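Local coordinates for ABC transporter substrate-binding protein-branched chain amino acid transport (Streptococcus pneumoniae, PDB 4GNR), which probably captures isoleucine and related branched-chain amino acids at the cell surface and delivers them to an ABC importer, at residues Glu176-Gly181 against Ile200-Tyr205; Ala187-Met192 against Met219-Pro224. All blocks are in the same frame, centred on the assembly; numbering follows the deposited sequence.

Contact 1 (Glu176-Gly181 against Ile200-Tyr205); sequences ETFVAG and IVVPGY. With ILE (isoleucine), chain B.
F178, the last residue of its strand, meets V202 and P203, which follow strand 199-201 in the chain. The two strands run parallel but are not neighbours in the sheet, and no hydrogen bond joins these segments; the meeting depends on one aromatic ring. F178 points its side-chain base toward 200-205, and with CG flanked by both N and C of its own backbone (chi1 58°) the ring swings to V202 and P203. The ring and the V202 side chain cross at about a right angle, CE2 of F178 lying 4.1 Å from CG1 of V202. Farther round the ring, CZ of F178 comes to 3.8 Å from the carbonyl O of P203, approaching obliquely. G204 carries the chain past the ring tip with no side chain between them, and the chain then reaches Y205 at the N-cap position of helix 206-218. There the Y205 hydroxyl donates a 2.6 Å hydrogen bond from OH to the carboxylate O of the bound isoleucine; this O lies at the edge of the Y205 ring, in its plane, and Y156 stacks on the same ring. The contact thus belongs to one lobe of the periplasmic binding protein fold, where loops after parallel strands line the ligand cleft. Strand 145-151 runs between the two strands, and its Y149 meets F178 edge-to-face. I212 of helix 206-218 touches both F178 and V202, while V201 and P203 pack against helix 155-167.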
ATOM      1  N   GLU A 176      23.896   0.322   0.623  0.50 11.98           N
ATOM      2  CA  GLU A 176      23.872   1.634  -0.100  0.50  9.63           C
ATOM      3  C   GLU A 176      22.539   2.395  -0.023  0.50  9.16           C
ATOM      4  O   GLU A 176      21.478   1.817   0.264  0.50  8.47           O
ATOM      5  CB  GLU A 176      24.253   1.431  -1.570  0.50 10.26           C
ATOM      6  CG  GLU A 176      25.607   0.768  -1.787  0.50 11.96           C
ATOM      7  CD  GLU A 176      26.801   1.612  -1.359  0.50 12.95           C
ATOM      8  OE1 GLU A 176      26.770   2.859  -1.486  0.50 15.10           O
ATOM      9  OE2 GLU A 176      27.828   1.016  -0.985  0.50 13.86           O
ATOM     10  N   THR A 177      22.612   3.687  -0.332  0.50  9.86           N
ATOM     11  CA  THR A 177      21.430   4.548  -0.250  0.50 10.42           C
ATOM     12  C   THR A 177      21.119   5.429  -1.424  0.50 10.21           C
ATOM     13  O   THR A 177      21.992   5.693  -2.284  0.50  9.28           O
ATOM     14  CB  THR A 177      21.543   5.565   0.956  0.50 10.42           C
ATOM     15  OG1 THR A 177      22.677   6.430   0.780  0.50 11.51           O
ATOM     16  CG2 THR A 177      21.651   4.831   2.275  0.50 11.56           C
ATOM     17  N   PHE A 178      19.831   5.820  -1.466  1.00 12.32           N
ATOM     18  CA  PHE A 178      19.391   6.780  -2.475  1.00 12.42           C
ATOM     19  C   PHE A 178      18.328   7.596  -1.698  1.00 12.23           C
ATOM     20  O   PHE A 178      18.018   7.303  -0.534  1.00 12.99           O
ATOM     21  CB  PHE A 178      18.786   6.195  -3.731  1.00 11.69           C
ATOM     22  CG  PHE A 178      17.581   5.320  -3.469  1.00 10.12           C
ATOM     23  CD1 PHE A 178      16.277   5.819  -3.538  1.00 10.25           C
ATOM     24  CD2 PHE A 178      17.759   3.975  -3.164  1.00 10.13           C
ATOM     25  CE1 PHE A 178      15.210   5.000  -3.283  1.00  9.54           C
ATOM     26  CE2 PHE A 178      16.678   3.153  -2.931  1.00  9.69           C
ATOM     27  CZ  PHE A 178      15.405   3.666  -2.990  1.00  9.52           C
ATOM     28  N   VAL A 179      17.778   8.640  -2.300  1.00 13.05           N
ATOM     29  CA  VAL A 179      16.692   9.386  -1.626  1.00 14.07           C
ATOM     30  C   VAL A 179      15.543   9.643  -2.616  1.00 12.88           C
ATOM     31  O   VAL A 179      15.776   9.761  -3.822  1.00 12.93           O
ATOM     32  CB  VAL A 179      17.121  10.700  -0.977  1.00 15.24           C
ATOM     33  CG1 VAL A 179      18.161  10.446   0.098  1.00 17.46           C
ATOM     34  CG2 VAL A 179      17.634  11.641  -2.007  1.00 16.67           C
ATOM     35  N   ALA A 180      14.322   9.716  -2.092  1.00 12.76           N
ATOM     36  CA  ALA A 180      13.167   9.998  -2.938  1.00 12.61           C
ATOM     37  C   ALA A 180      13.455  11.280  -3.724  1.00 12.26           C
ATOM     38  O   ALA A 180      13.974  12.266  -3.197  1.00 14.44           O
ATOM     39  CB  ALA A 180      11.899  10.131  -2.135  1.00 15.00           C
ATOM     40  N   GLY A 181      13.111  11.229  -4.998  1.00 11.85           N
ATOM     41  CA  GLY A 181      13.316  12.340  -5.922  1.00 11.95           C
ATOM     42  C   GLY A 181      14.514  12.125  -6.834  1.00 11.88           C
ATOM     43  O   GLY A 181      14.613  12.736  -7.914  1.00 13.31           O
ATOM     44  N   ILE A 200      19.365  -8.097  -4.882  1.00 10.80           N
ATOM     45  CA  ILE A 200      19.394  -6.717  -4.423  1.00 10.32           C
ATOM     46  C   ILE A 200      18.002  -6.427  -3.806  1.00  9.43           C
ATOM     47  O   ILE A 200      17.001  -6.604  -4.479  1.00 10.79           O
ATOM     48  CB  ILE A 200      19.637  -5.692  -5.545  1.00 10.75           C
ATOM     49  CG1 ILE A 200      20.893  -6.039  -6.349  1.00 13.12           C
ATOM     50  CG2 ILE A 200      19.745  -4.302  -4.946  1.00 12.26           C
ATOM     51  CD1 ILE A 200      21.164  -5.042  -7.489  1.00 15.61           C
ATOM     52  N   VAL A 201      17.976  -6.056  -2.541  1.00  8.64           N
ATOM     53  CA  VAL A 201      16.739  -5.718  -1.815  1.00  8.02           C
ATOM     54  C   VAL A 201      16.623  -4.194  -1.841  1.00  7.63           C
ATOM     55  O   VAL A 201      17.550  -3.517  -1.404  1.00  8.36           O
ATOM     56  CB  VAL A 201      16.772  -6.276  -0.385  1.00  8.61           C
ATOM     57  CG1 VAL A 201      15.570  -5.805   0.396  1.00  9.63           C
ATOM     58  CG2 VAL A 201      16.804  -7.811  -0.409  1.00  9.87           C
ATOM     59  N   VAL A 202      15.493  -3.682  -2.347  1.00  7.65           N
ATOM     60  CA  VAL A 202      15.289  -2.249  -2.551  1.00  7.66           C
ATOM     61  C   VAL A 202      14.008  -1.735  -1.889  1.00  7.95           C
ATOM     62  O   VAL A 202      12.955  -1.665  -2.512  1.00  8.88           O
ATOM     63  CB  VAL A 202      15.259  -1.889  -4.071  1.00  8.66           C
ATOM     64  CG1 VAL A 202      15.153  -0.366  -4.283  1.00 10.15           C
ATOM     65  CG2 VAL A 202      16.505  -2.443  -4.799  1.00 10.00           C
ATOM     66  N   PRO A 203      14.094  -1.353  -0.606  1.00  7.72           N
ATOM     67  CA  PRO A 203      12.959  -0.740   0.072  1.00  8.24           C
ATOM     68  C   PRO A 203      12.813   0.704  -0.473  1.00  8.27           C
ATOM     69  O   PRO A 203      13.715   1.524  -0.369  1.00  9.61           O
ATOM     70  CB  PRO A 203      13.369  -0.762   1.552  1.00  9.14           C
ATOM     71  CG  PRO A 203      14.440  -1.780   1.643  1.00  9.00           C
ATOM     72  CD  PRO A 203      15.190  -1.632   0.338  1.00  8.19           C
ATOM     73  N   GLY A 204      11.632   0.990  -0.992  1.00  8.86           N
ATOM     74  CA  GLY A 204      11.347   2.276  -1.593  1.00  9.27           C
ATOM     75  C   GLY A 204      10.076   2.243  -2.417  1.00  7.48           C
ATOM     76  O   GLY A 204       9.399   1.212  -2.536  1.00  8.37           O
ATOM     77  N   TYR A 205       9.762   3.424  -2.937  1.00  6.95           N
ATOM     78  CA  TYR A 205       8.579   3.690  -3.756  1.00  6.74           C
ATOM     79  C   TYR A 205       8.870   3.552  -5.261  1.00  6.90           C
ATOM     80  O   TYR A 205      10.025   3.533  -5.680  1.00  7.80           O
ATOM     81  CB  TYR A 205       7.963   5.028  -3.408  1.00  6.82           C
ATOM     82  CG  TYR A 205       7.469   5.146  -1.972  1.00  6.27           C
ATOM     83  CD1 TYR A 205       6.578   4.235  -1.434  1.00  7.37           C
ATOM     84  CD2 TYR A 205       7.817   6.226  -1.189  1.00  8.18           C
ATOM     85  CE1 TYR A 205       6.078   4.396  -0.151  1.00  7.25           C
ATOM     86  CE2 TYR A 205       7.286   6.397   0.098  1.00  8.41           C
ATOM     87  CZ  TYR A 205       6.419   5.484   0.602  1.00  6.84           C
ATOM     88  OH  TYR A 205       5.911   5.683   1.870  1.00  7.79           O
TER
HETATM   89  N   ILE B 401       2.885   0.833   2.423  1.00  6.27           N
HETATM   90  CA  ILE B 401       3.428   2.102   1.864  1.00  6.07           C
HETATM   91  C   ILE B 401       3.352   3.190   2.930  1.00  5.74           C
HETATM   92  O   ILE B 401       3.791   4.325   2.650  1.00  6.70           O
HETATM   93  CB  ILE B 401       2.861   2.449   0.454  1.00  9.23           C
HETATM   94  CG1 ILE B 401       1.357   2.306   0.417  1.00  9.21           C
HETATM   95  CG2 ILE B 401       3.470   1.569  -0.774  1.00  8.24           C
HETATM   96  CD1 ILE B 401       0.771   2.723  -0.913  1.00  7.90           C
HETATM   97  OXT ILE B 401       2.888   2.878   4.046  1.00  6.80           O

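Contact 2 (Ala187-Met192 against Met219-Pro224); sequences AALTKM and MGIDKP
M219 lays its sulfur over the peptide joining L189 to T190, the flat group at the centre of a contact that has no aromatic ring. SD of M219 stands almost directly above C of L189, 3.8 Å away, and lies equally far from N of T190. The methyl end of I221 comes to the same face of this peptide but tilted, beyond its oxygen edge, with CD1 of I221 3.9 Å from O of L189. The M219 side chain extends straight as far as the sulfur and then bends (chi3 65°), which brings the methyl back against the helix: CE of M219 is 3.7 Å from CB of L189 and 3.9 Å from OG1 of T190. That hydroxyl is hydrogen-bonded to the carbonyl O of Q186, one turn earlier, so the methyl merely rests beside it. Deeper in, the branches of L189 and I221 meet more loosely, CD2 of L189 lying 4.3 Å from CD1 of I221. No hydrogen bond crosses between the segments, and the packing runs from the surface at T190 to the buried L189 and I221. M219 and I221 flank G220, the C-prime residue of the Schellman motif that ends helix 206-218. L189 also touches Q215 and A216 of that helix, while M192 turns to strand 145-151 and I221 to F197.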
ATOM      1  N   ALA A 187      26.329   5.781  -9.767  1.00 10.81           N
ATOM      2  CA  ALA A 187      27.496   5.533  -8.905  1.00 11.76           C
ATOM      3  C   ALA A 187      27.320   4.326  -8.018  1.00 11.39           C
ATOM      4  O   ALA A 187      28.221   3.483  -7.904  1.00 12.23           O
ATOM      5  CB  ALA A 187      27.824   6.776  -8.069  1.00 13.44           C
ATOM      6  N   ALA A 188      26.180   4.252  -7.350  1.00 11.34           N
ATOM      7  CA  ALA A 188      25.926   3.124  -6.461  1.00 11.99           C
ATOM      8  C   ALA A 188      25.866   1.817  -7.223  1.00 11.15           C
ATOM      9  O   ALA A 188      26.410   0.806  -6.792  1.00 12.56           O
ATOM     10  CB  ALA A 188      24.652   3.339  -5.659  1.00 12.89           C
ATOM     11  N   LEU A 189      25.140   1.821  -8.339  1.00 11.17           N
ATOM     12  CA  LEU A 189      24.995   0.610  -9.128  1.00 11.10           C
ATOM     13  C   LEU A 189      26.355   0.129  -9.661  1.00 11.06           C
ATOM     14  O   LEU A 189      26.646  -1.063  -9.664  1.00 13.06           O
ATOM     15  CB  LEU A 189      23.949   0.814 -10.224  1.00 10.51           C
ATOM     16  CG  LEU A 189      22.505   0.923  -9.740  1.00 11.28           C
ATOM     17  CD1 LEU A 189      21.612   1.346 -10.889  1.00 12.08           C
ATOM     18  CD2 LEU A 189      22.031  -0.414  -9.153  1.00 13.12           C
ATOM     19  N   THR A 190      27.175   1.071 -10.112  1.00 11.51           N
ATOM     20  CA  THR A 190      28.522   0.726 -10.616  1.00 12.61           C
ATOM     21  C   THR A 190      29.324   0.044  -9.508  1.00 13.25           C
ATOM     22  O   THR A 190      30.035  -0.922  -9.735  1.00 15.34           O
ATOM     23  CB  THR A 190      29.253   1.942 -11.150  1.00 12.82           C
ATOM     24  OG1 THR A 190      28.519   2.420 -12.284  1.00 14.86           O
ATOM     25  CG2 THR A 190      30.687   1.613 -11.566  1.00 15.77           C
ATOM     26  N   LYS A 191      29.216   0.599  -8.305  0.50 13.70           N
ATOM     27  CA  LYS A 191      29.887   0.055  -7.112  0.50 14.64           C
ATOM     28  C   LYS A 191      29.419  -1.378  -6.765  0.50 15.19           C
ATOM     29  O   LYS A 191      30.212  -2.185  -6.261  0.50 16.17           O
ATOM     30  CB  LYS A 191      29.687   0.968  -5.910  0.50 14.97           C
ATOM     31  CG  LYS A 191      30.352   0.420  -4.672  0.50 15.85           C
ATOM     32  CD  LYS A 191      30.133   1.300  -3.487  0.50 14.95           C
ATOM     33  CE  LYS A 191      30.832   0.735  -2.282  0.50 13.79           C
ATOM     34  NZ  LYS A 191      30.611   1.618  -1.134  0.50 14.25           N
ATOM     35  N   MET A 192      28.118  -1.639  -6.938  1.00 15.14           N
ATOM     36  CA  MET A 192      27.523  -2.971  -6.695  1.00 16.57           C
ATOM     37  C   MET A 192      27.888  -4.048  -7.701  1.00 17.85           C
ATOM     38  O   MET A 192      28.131  -5.177  -7.330  1.00 18.13           O
ATOM     39  CB  MET A 192      25.989  -2.888  -6.729  1.00 16.60           C
ATOM     40  CG  MET A 192      25.432  -2.029  -5.675  1.00 17.73           C
ATOM     41  SD  MET A 192      23.707  -1.753  -5.984  1.00 20.78           S
ATOM     42  CE  MET A 192      23.527  -0.512  -4.721  1.00 21.11           C
ATOM     43  N   MET A 219      22.860  -1.647 -17.066  1.00 11.63           N
ATOM     44  CA  MET A 219      24.297  -1.847 -16.945  1.00 12.58           C
ATOM     45  C   MET A 219      24.694  -3.316 -16.754  1.00 12.29           C
ATOM     46  O   MET A 219      25.837  -3.624 -16.408  1.00 15.26           O
ATOM     47  CB  MET A 219      24.966  -0.942 -15.931  1.00 14.19           C
ATOM     48  CG  MET A 219      24.599  -1.248 -14.536  1.00 13.53           C
ATOM     49  SD  MET A 219      25.588  -0.302 -13.327  1.00 15.80           S
ATOM     50  CE  MET A 219      25.040   1.352 -13.688  1.00 17.22           C
ATOM     51  N   GLY A 220      23.769  -4.230 -17.011  1.00 12.24           N
ATOM     52  CA  GLY A 220      24.114  -5.651 -16.941  1.00 12.68           C
ATOM     53  C   GLY A 220      23.933  -6.412 -15.665  1.00 12.80           C
ATOM     54  O   GLY A 220      24.450  -7.519 -15.536  1.00 15.24           O
ATOM     55  N   ILE A 221      23.267  -5.794 -14.704  1.00 11.88           N
ATOM     56  CA  ILE A 221      22.967  -6.480 -13.440  1.00 12.13           C
ATOM     57  C   ILE A 221      21.643  -7.198 -13.681  1.00 11.57           C
ATOM     58  O   ILE A 221      20.611  -6.558 -13.882  1.00 12.58           O
ATOM     59  CB  ILE A 221      22.828  -5.516 -12.297  1.00 12.08           C
ATOM     60  CG1 ILE A 221      24.157  -4.808 -12.036  1.00 13.02           C
ATOM     61  CG2 ILE A 221      22.365  -6.258 -11.034  1.00 14.48           C
ATOM     62  CD1 ILE A 221      24.048  -3.655 -11.058  1.00 15.17           C
ATOM     63  N   ASP A 222      21.704  -8.531 -13.649  1.00 12.44           N
ATOM     64  CA  ASP A 222      20.550  -9.410 -13.913  1.00 12.81           C
ATOM     65  C   ASP A 222      19.957 -10.137 -12.727  1.00 11.22           C
ATOM     66  O   ASP A 222      18.872 -10.717 -12.827  1.00 12.64           O
ATOM     67  CB  ASP A 222      20.968 -10.461 -14.954  1.00 14.13           C
ATOM     68  CG  ASP A 222      21.290  -9.852 -16.268  1.00 18.62           C
ATOM     69  OD1 ASP A 222      20.741  -8.767 -16.534  1.00 22.38           O
ATOM     70  OD2 ASP A 222      22.070 -10.459 -17.030  1.00 21.99           O
ATOM     71  N   LYS A 223      20.666 -10.126 -11.614  1.00 11.08           N
ATOM     72  CA  LYS A 223      20.230 -10.826 -10.408  1.00 10.42           C
ATOM     73  C   LYS A 223      18.891 -10.292  -9.887  1.00 10.21           C
ATOM     74  O   LYS A 223      18.482  -9.165 -10.179  1.00 10.63           O
ATOM     75  CB  LYS A 223      21.287 -10.740  -9.301  1.00 11.01           C
ATOM     76  CG  LYS A 223      22.522 -11.643  -9.479  1.00 13.58           C
ATOM     77  CD  LYS A 223      22.191 -13.160  -9.380  1.00 13.64           C
ATOM     78  CE  LYS A 223      23.384 -14.053  -9.537  1.00 17.20           C
ATOM     79  NZ  LYS A 223      22.976 -15.482  -9.437  1.00 19.13           N
ATOM     80  N   PRO A 224      18.181 -11.123  -9.107  1.00  9.86           N
ATOM     81  CA  PRO A 224      16.895 -10.693  -8.559  1.00  9.45           C
ATOM     82  C   PRO A 224      16.939  -9.362  -7.831  1.00  9.57           C
ATOM     83  O   PRO A 224      17.879  -9.090  -7.083  1.00 10.46           O
ATOM     84  CB  PRO A 224      16.566 -11.822  -7.574  1.00 10.21           C
ATOM     85  CG  PRO A 224      17.174 -13.050  -8.214  1.00 10.14           C
ATOM     86  CD  PRO A 224      18.489 -12.527  -8.771  1.00 10.32           C
TER

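Contacts 1 and 2 lie with their centres 13 Å apart, in the lobe built on the seven-stranded mixed sheet. Their segments alternate along the chain: strand 171-178, helix 186-193, strand 199-201, then the loop after helix 206-218, so that successive beta-alpha-beta crossovers tie them together. They also touch directly. OE2 of E176 forms a 2.9 Å salt bridge with NZ of K191, and N of I200 probably hydrogen-bonds to O of P224, 2.8 Å away, as strand 225-227 begins beside strand 199-201. Contact 1 leads to the isoleucine pocket through Y205; contact 2 lies at the other end of helix 206-218, where helix 186-193 packs on the loop that follows it.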